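Local coordinates for NADH-rubredoxin oxidoreductase (Clostridium acetobutylicum, PDB 3KLJ), which catalyses the NADH-dependent reduction of rubredoxin through a bound FAD, passing electrons into the dioxygen-scavenging chain of an obligate anaerobe, at residues K120-D125 / N210-G215; K146-I151 / R219-I224. All blocks are in the same frame, centred on the assembly; numbering follows the deposited sequence.

Contact 1. Residues K120-D125 / N210-G215; sequences KVPHAD and NFEEMG
Pro122 and His123, the two central residues of a type II beta turn running from Val121 to Ala124, meet the single 3-10 turn around Phe211-Glu213, with Pro122 and Glu212 CA atoms 5.5 Å apart. The backbone bond from Glu213 N to Asn210 O (2.9 Å) keeps the 3-10 turn tight, and Met214 occupies the N-cap position just before helix 215-220. His123 takes the positive-phi place of its turn (phi 84°) and carries the one hydrogen bond across, His123 NE2 to Glu212 O at 2.7 Å; it is bent, 137° at the hydrogen, and the acceptor sits somewhat out of the ring plane. With His123 CG anti to its carbonyl carbon (chi1 -60°), the imidazole lies with one face over Gly215, whose CA makes a CH-pi contact 3.9 Å from the ring centroid. Pro122 packs by its ring carbons: CD on Phe211 CB at 3.8 Å, and CG on Glu212 CG at 3.7 Å, the Pro122 and Glu212 side chains at about a right angle. Phe211 then turns its ring away, toward the sheet. This is loop-to-loop packing at the surface of the Rossmann-type NADH-binding domain, joining the link before strand 127-128 to the entrance of helix 215-220.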
loop_
_atom_site.group_PDB
_atom_site.type_symbol
_atom_site.label_atom_id
_atom_site.label_comp_id
_atom_site.label_asym_id
_atom_site.label_seq_id
_atom_site.Cartn_x
_atom_site.Cartn_y
_atom_site.Cartn_z
ATOM N N LYS A 120 3.924 19.291 6.182
ATOM C CA LYS A 120 3.338 20.455 6.829
ATOM C C LYS A 120 2.283 21.055 5.900
ATOM O O LYS A 120 2.518 21.196 4.699
ATOM C CB LYS A 120 4.422 21.483 7.142
ATOM C CG LYS A 120 4.257 22.179 8.476
ATOM C CD LYS A 120 4.793 21.311 9.609
ATOM C CE LYS A 120 5.247 22.167 10.774
ATOM N NZ LYS A 120 5.951 21.355 11.804
ATOM N N VAL A 121 1.114 21.367 6.455
ATOM C CA VAL A 121 0.024 21.993 5.702
ATOM C C VAL A 121 -0.303 23.346 6.338
ATOM O O VAL A 121 -0.687 23.392 7.508
ATOM C CB VAL A 121 -1.256 21.119 5.695
ATOM C CG1 VAL A 121 -2.405 21.832 4.978
ATOM C CG2 VAL A 121 -0.990 19.760 5.063
ATOM N N PRO A 122 -0.159 24.447 5.573
ATOM C CA PRO A 122 -0.402 25.772 6.142
ATOM C C PRO A 122 -1.883 25.969 6.461
ATOM O O PRO A 122 -2.744 25.510 5.697
ATOM C CB PRO A 122 0.040 26.732 5.027
ATOM C CG PRO A 122 0.724 25.877 3.988
ATOM C CD PRO A 122 0.151 24.517 4.134
ATOM N N HIS A 123 -2.156 26.624 7.593
ATOM C CA HIS A 123 -3.515 26.946 8.066
ATOM C C HIS A 123 -4.208 25.822 8.847
ATOM O O HIS A 123 -5.247 26.046 9.467
ATOM C CB HIS A 123 -4.415 27.455 6.924
ATOM C CG HIS A 123 -3.898 28.690 6.255
ATOM N ND1 HIS A 123 -3.796 29.902 6.905
ATOM C CD2 HIS A 123 -3.445 28.899 4.996
ATOM C CE1 HIS A 123 -3.306 30.805 6.075
ATOM N NE2 HIS A 123 -3.085 30.222 4.909
ATOM N N ALA A 124 -3.629 24.625 8.822
ATOM C CA ALA A 124 -4.220 23.474 9.500
ATOM C C ALA A 124 -3.674 23.316 10.914
ATOM O O ALA A 124 -2.461 23.196 11.111
ATOM C CB ALA A 124 -3.987 22.201 8.701
ATOM N N ASP A 125 -4.574 23.318 11.893
ATOM C CA ASP A 125 -4.191 23.033 13.275
ATOM C C ASP A 125 -3.813 21.564 13.433
ATOM O O ASP A 125 -2.751 21.243 13.973
ATOM C CB ASP A 125 -5.312 23.413 14.247
ATOM C CG ASP A 125 -5.144 24.811 14.822
ATOM O OD1 ASP A 125 -4.807 25.746 14.061
ATOM O OD2 ASP A 125 -5.359 24.976 16.044
ATOM N N ASN A 210 -2.235 26.080 -4.148
ATOM C CA ASN A 210 -1.389 26.713 -3.142
ATOM C C ASN A 210 -2.182 26.746 -1.838
ATOM O O ASN A 210 -3.132 27.529 -1.694
ATOM C CB ASN A 210 -0.970 28.132 -3.568
ATOM C CG ASN A 210 0.045 28.768 -2.612
ATOM O OD1 ASN A 210 0.374 28.216 -1.555
ATOM N ND2 ASN A 210 0.540 29.943 -2.985
ATOM N N PHE A 211 -1.800 25.873 -0.904
ATOM C CA PHE A 211 -2.564 25.672 0.329
ATOM C C PHE A 211 -2.571 26.873 1.277
ATOM O O PHE A 211 -3.490 27.007 2.088
ATOM C CB PHE A 211 -2.125 24.388 1.044
ATOM C CG PHE A 211 -2.301 23.155 0.204
ATOM C CD1 PHE A 211 -1.212 22.357 -0.121
ATOM C CD2 PHE A 211 -3.557 22.816 -0.301
ATOM C CE1 PHE A 211 -1.377 21.222 -0.913
ATOM C CE2 PHE A 211 -3.731 21.688 -1.107
ATOM C CZ PHE A 211 -2.643 20.894 -1.414
ATOM N N GLU A 212 -1.565 27.740 1.154
ATOM C CA GLU A 212 -1.526 29.015 1.882
ATOM C C GLU A 212 -2.694 29.908 1.472
ATOM O O GLU A 212 -3.145 30.759 2.245
ATOM C CB GLU A 212 -0.217 29.764 1.614
ATOM C CG GLU A 212 1.014 29.172 2.277
ATOM C CD GLU A 212 2.007 30.235 2.726
ATOM O OE1 GLU A 212 1.912 31.399 2.268
ATOM O OE2 GLU A 212 2.886 29.907 3.547
ATOM N N GLU A 213 -3.174 29.693 0.244
ATOM C CA GLU A 213 -4.231 30.509 -0.349
ATOM C C GLU A 213 -5.598 29.831 -0.206
ATOM O O GLU A 213 -6.607 30.284 -0.793
ATOM C CB GLU A 213 -3.915 30.757 -1.830
ATOM C CG GLU A 213 -2.483 31.238 -2.080
ATOM C CD GLU A 213 -2.391 32.734 -2.283
ATOM O OE1 GLU A 213 -1.794 33.434 -1.430
ATOM O OE2 GLU A 213 -2.926 33.209 -3.305
ATOM N N MET A 214 -5.621 28.740 0.567
ATOM C CA MET A 214 -6.839 27.957 0.774
ATOM C C MET A 214 -7.189 27.854 2.262
ATOM O O MET A 214 -7.766 26.853 2.716
ATOM C CB MET A 214 -6.686 26.568 0.144
ATOM C CG MET A 214 -6.364 26.595 -1.361
ATOM S SD MET A 214 -6.219 24.961 -2.121
ATOM C CE MET A 214 -7.954 24.532 -2.251
ATOM N N GLY A 215 -6.834 28.906 3.005
ATOM C CA GLY A 215 -7.044 28.981 4.444
ATOM C C GLY A 215 -8.462 28.678 4.891
ATOM O O GLY A 215 -8.665 27.829 5.792
#

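Contact 2. Residues K146-I151 / R219-I224; sequences KGKAFI and RSSCVI
Two neighbouring strands of the parallel sheet in the Rossmann-type NADH-binding domain pair here, 149-151 with 222-224, their axes 4.6 Å apart and 19° from exact alignment. Cys222 N gives to Lys148 O (2.8 Å), Phe150 N to Cys222 O (2.8 Å) and Ile224 N to Phe150 O (3.0 Å), the alternating ladder of a parallel pair, with Ala149, Phe150 and Ile151 facing Cys222, Val223 and Ile224 in turn. CA-H...O contacts run alongside, as from Val223 CA to Phe150 O (3.3 Å). Ala149, Ile151, Cys222 and Ile224 share the face covered by helices 133-146 and 156-168; there Ile224 CD1 bridges Ala149 CB and Ile151 CG1, and the Ile151 and Ile224 side chains run alongside each other in the same direction. Phe150 and Val223 occupy the other face, under helix 215-220. With Phe150 CG anti to the backbone N (chi1 -174°), the ring leads off toward Leu217 and Ile218 of that helix, while its CB rests on Ser221 CB at 3.7 Å. A chi1 of -48° turns Ser221 OG back toward the helix that feeds the strand, where it is hydrogen-bonded to Leu217 O. Ahead of strand 149-151, helix 133-146 runs to Lys146, and Gly147, with positive phi, is the first residue to leave it. Lys146 folds its aliphatic chain, bent at chi2 and chi4, across the backbone of the helix-to-strand turn 219-222; its amino group has a long, weak ion pair with Glu142, and its CE sits 3.4 Å from both Arg219 O and Ser221 O.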
loop_
_atom_site.group_PDB
_atom_site.type_symbol
_atom_site.label_atom_id
_atom_site.label_comp_id
_atom_site.label_asym_id
_atom_site.label_seq_id
_atom_site.Cartn_x
_atom_site.Cartn_y
_atom_site.Cartn_z
ATOM N N LYS A 146 -16.213 18.854 12.211
ATOM C CA LYS A 146 -15.945 19.971 11.302
ATOM C C LYS A 146 -17.051 20.130 10.265
ATOM O O LYS A 146 -17.381 21.251 9.865
ATOM C CB LYS A 146 -14.595 19.785 10.602
ATOM C CG LYS A 146 -13.374 20.067 11.480
ATOM C CD LYS A 146 -12.897 21.502 11.308
ATOM C CE LYS A 146 -11.488 21.688 11.841
ATOM N NZ LYS A 146 -11.503 22.095 13.274
ATOM N N GLY A 147 -17.619 19.005 9.831
ATOM C CA GLY A 147 -18.724 19.019 8.875
ATOM C C GLY A 147 -18.328 18.769 7.430
ATOM O O GLY A 147 -19.201 18.589 6.576
ATOM N N LYS A 148 -17.021 18.788 7.153
ATOM C CA LYS A 148 -16.473 18.479 5.814
ATOM C C LYS A 148 -14.981 18.116 5.873
ATOM O O LYS A 148 -14.291 18.446 6.837
ATOM C CB LYS A 148 -16.733 19.619 4.808
ATOM C CG LYS A 148 -16.153 20.979 5.196
ATOM C CD LYS A 148 -16.968 22.134 4.623
ATOM C CE LYS A 148 -16.639 22.397 3.160
ATOM N NZ LYS A 148 -17.537 23.439 2.566
ATOM N N ALA A 149 -14.494 17.425 4.844
ATOM C CA ALA A 149 -13.088 17.015 4.790
ATOM C C ALA A 149 -12.346 17.624 3.596
ATOM O O ALA A 149 -12.940 17.879 2.545
ATOM C CB ALA A 149 -12.971 15.494 4.768
ATOM N N PHE A 150 -11.048 17.860 3.774
ATOM C CA PHE A 150 -10.186 18.290 2.678
ATOM C C PHE A 150 -9.000 17.337 2.613
ATOM O O PHE A 150 -8.188 17.285 3.547
ATOM C CB PHE A 150 -9.737 19.746 2.872
ATOM C CG PHE A 150 -8.955 20.312 1.712
ATOM C CD1 PHE A 150 -9.499 20.338 0.421
ATOM C CD2 PHE A 150 -7.688 20.848 1.911
ATOM C CE1 PHE A 150 -8.776 20.865 -0.649
ATOM C CE2 PHE A 150 -6.960 21.379 0.850
ATOM C CZ PHE A 150 -7.507 21.387 -0.434
ATOM N N ILE A 151 -8.928 16.562 1.530
ATOM C CA ILE A 151 -7.875 15.572 1.358
ATOM C C ILE A 151 -6.759 16.115 0.466
ATOM O O ILE A 151 -6.985 16.450 -0.697
ATOM C CB ILE A 151 -8.424 14.213 0.810
ATOM C CG1 ILE A 151 -9.376 13.575 1.825
ATOM C CG2 ILE A 151 -7.292 13.225 0.518
ATOM C CD1 ILE A 151 -10.827 13.705 1.483
ATOM N N ARG A 219 -9.200 25.527 7.149
ATOM C CA ARG A 219 -9.648 25.802 8.515
ATOM C C ARG A 219 -10.959 25.087 8.856
ATOM O O ARG A 219 -11.074 24.450 9.956
ATOM C CB ARG A 219 -9.830 27.312 8.691
ATOM C CG ARG A 219 -9.255 27.895 9.966
ATOM C CD ARG A 219 -9.308 29.432 9.943
ATOM N NE ARG A 219 -8.526 30.000 8.834
ATOM C CZ ARG A 219 -9.035 30.738 7.842
ATOM N NH1 ARG A 219 -10.350 31.037 7.793
ATOM N NH2 ARG A 219 -8.219 31.193 6.894
ATOM N N SER A 220 -11.938 25.193 7.899
ATOM C CA SER A 220 -13.286 24.663 8.115
ATOM C C SER A 220 -13.418 23.162 7.841
ATOM O O SER A 220 -14.502 22.601 8.012
ATOM C CB SER A 220 -14.310 25.444 7.277
ATOM O OG SER A 220 -14.062 25.291 5.892
ATOM N N SER A 221 -12.324 22.517 7.429
ATOM C CA SER A 221 -12.348 21.087 7.113
ATOM C C SER A 221 -11.517 20.230 8.062
ATOM O O SER A 221 -10.577 20.710 8.700
ATOM C CB SER A 221 -11.839 20.834 5.689
ATOM O OG SER A 221 -12.450 21.698 4.757
ATOM N N CYS A 222 -11.873 18.951 8.136
ATOM C CA CYS A 222 -10.969 17.938 8.660
ATOM C C CYS A 222 -9.950 17.682 7.549
ATOM O O CYS A 222 -10.320 17.298 6.440
ATOM C CB CYS A 222 -11.744 16.669 9.022
ATOM S SG CYS A 222 -10.751 15.172 9.191
ATOM N N VAL A 223 -8.675 17.944 7.829
ATOM C CA VAL A 223 -7.658 17.858 6.783
ATOM C C VAL A 223 -6.845 16.571 6.885
ATOM O O VAL A 223 -6.231 16.263 7.916
ATOM C CB VAL A 223 -6.768 19.145 6.659
ATOM C CG1 VAL A 223 -7.563 20.408 7.026
ATOM C CG2 VAL A 223 -5.528 19.055 7.499
ATOM N N ILE A 224 -6.889 15.805 5.803
ATOM C CA ILE A 224 -6.251 14.497 5.739
ATOM C C ILE A 224 -5.205 14.508 4.631
ATOM O O ILE A 224 -5.510 14.801 3.483
ATOM C CB ILE A 224 -7.299 13.383 5.466
ATOM C CG1 ILE A 224 -8.524 13.569 6.371
ATOM C CG2 ILE A 224 -6.690 12.013 5.663
ATOM C CD1 ILE A 224 -9.831 13.258 5.708
#

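In the fold
Both contacts belong to the NADH-binding domain and share helix 215-220: contact 1 meets its start, contact 2 its end and the strand that follows. Contact 2 is buried and rests on a regular ladder of backbone bonds, with apolar side chains on both faces of the sheet; contact 1 lies at the surface, where one side-chain-to-backbone bond and a histidine face replace that ladder. Their segments alternate along the chain, and they touch directly. Phe150 on the sheet receives Phe211, CE2 to CE2 at 3.8 Å, and Met214, while Val223 CG2 meets Ala124 CB at 3.7 Å, bringing the surface loops onto one face of the core.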